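Local coordinates for HydG protein (Carboxydothermus hydrogenoformans, PDB 4RTB) that is a radical SAM maturase of [FeFe]-hydrogenase that binds a [4Fe-4S] cluster and S-adenosylmethionine and acts as a CO/CN synthase, at residues 373-376 / 377-381. Residues are numbered along the deposited sequence; the frame is centred on the assembly and turned at random.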
# COMPACT_ATOMS: atom_id res chain seq x y z
N ARG A 373 12.15 8.46 11.41
CA ARG A 373 12.68 9.51 10.55
C ARG A 373 11.65 10.62 10.31
O ARG A 373 10.45 10.37 10.30
CB ARG A 373 13.16 8.93 9.21
CG ARG A 373 12.13 8.09 8.47
CD ARG A 373 12.55 7.87 7.03
NE ARG A 373 12.52 6.46 6.64
CZ ARG A 373 13.55 5.80 6.11
NH1 ARG A 373 14.69 6.43 5.89
NH2 ARG A 373 13.43 4.52 5.79
N SER A 374 12.14 11.85 10.12
CA SER A 374 11.26 13.01 10.03
C SER A 374 10.70 13.23 8.63
O SER A 374 11.39 13.03 7.64
CB SER A 374 12.01 14.27 10.47
OG SER A 374 11.23 15.43 10.22
N LEU A 375 9.45 13.68 8.57
CA LEU A 375 8.76 13.89 7.29
C LEU A 375 9.48 14.89 6.40
O LEU A 375 9.63 14.66 5.20
CB LEU A 375 7.32 14.35 7.54
CG LEU A 375 6.48 14.68 6.31
CD1 LEU A 375 6.30 13.45 5.43
CD2 LEU A 375 5.13 15.26 6.71
N ALA A 376 9.91 16.01 6.98
CA ALA A 376 10.61 17.05 6.23
C ALA A 376 11.87 16.51 5.55
O ALA A 376 12.16 16.85 4.41
CB ALA A 376 10.97 18.21 7.15
N GLU A 377 12.60 15.65 6.26
CA GLU A 377 13.80 15.03 5.71
C GLU A 377 13.50 14.22 4.45
O GLU A 377 14.12 14.42 3.41
CB GLU A 377 14.47 14.14 6.76
CG GLU A 377 15.53 14.85 7.58
CD GLU A 377 15.91 14.09 8.84
OE1 GLU A 377 16.01 12.84 8.79
OE2 GLU A 377 16.09 14.74 9.89
N ILE A 378 12.54 13.30 4.55
CA ILE A 378 12.23 12.43 3.43
C ILE A 378 11.58 13.21 2.29
O ILE A 378 11.66 12.79 1.14
CB ILE A 378 11.31 11.25 3.86
CG1 ILE A 378 9.85 11.51 3.49
CG2 ILE A 378 11.47 10.94 5.34
CD1 ILE A 378 9.33 10.61 2.40
N VAL A 379 10.95 14.34 2.61
CA VAL A 379 10.40 15.20 1.58
C VAL A 379 11.54 15.88 0.83
O VAL A 379 11.50 16.00 -0.40
CB VAL A 379 9.44 16.27 2.16
CG1 VAL A 379 9.18 17.37 1.14
CG2 VAL A 379 8.14 15.62 2.60
N GLU A 380 12.54 16.30 1.58
CA GLU A 380 13.77 16.84 1.01
C GLU A 380 14.40 15.84 0.04
O GLU A 380 14.65 16.15 -1.13
CB GLU A 380 14.75 17.19 2.13
CG GLU A 380 15.59 18.44 1.92
CD GLU A 380 16.29 18.87 3.19
OE1 GLU A 380 16.08 18.21 4.24
OE2 GLU A 380 17.05 19.86 3.15
N VAL A 381 14.63 14.63 0.54
CA VAL A 381 15.22 13.57 -0.27
C VAL A 381 14.39 13.29 -1.52
O VAL A 381 14.94 13.19 -2.62
CB VAL A 381 15.37 12.26 0.54
CG1 VAL A 381 16.00 11.18 -0.32
CG2 VAL A 381 16.21 12.50 1.79
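Arg373 lays the aliphatic part of its side chain across Ile378 at about a right angle, CD standing 3.7 Å from CG2 of Ile378. The arginine is poorly ordered; its side chain touches Arg327 and also Gln330 and Arg333 of helix 330-339. Ser374 sits at the N-cap position of helix 375-384. Its carbonyl oxygen takes the first bond of the helix, a weak but nearly straight one from Ile378 N (3.3 Å, N-H...O angle 165°), while its side chain meets Glu377 only loosely, CB lying 4.1 Å from OE2. At Leu375 the backbone and the side chain both reach Val379: Val379 N donates to Leu375 O at 2.9 Å, and Leu375 CD1 rests 4.0 Å from Val379 CG2. CG2 of Val379 stands anti to the carbonyl carbon of Val379 and beside its backbone N, which puts it next to Leu375. Together the two side chains form an apolar patch packed against Tyr429 of helix 419-432, with Phe426 also touching Val379. Ala376 contributes its carbonyl, which accepts Glu380 N at 2.9 Å with the N-H...O angle at 158°. The carboxylate of Glu380 is directed to another helix, where OE2 forms a salt bridge with Lys443. The arrangement is the first turn of an alpha-helix, with a serine at the N-cap position, which here leads into strand 388-390 of the parallel sheet and packs against the C-terminal helices.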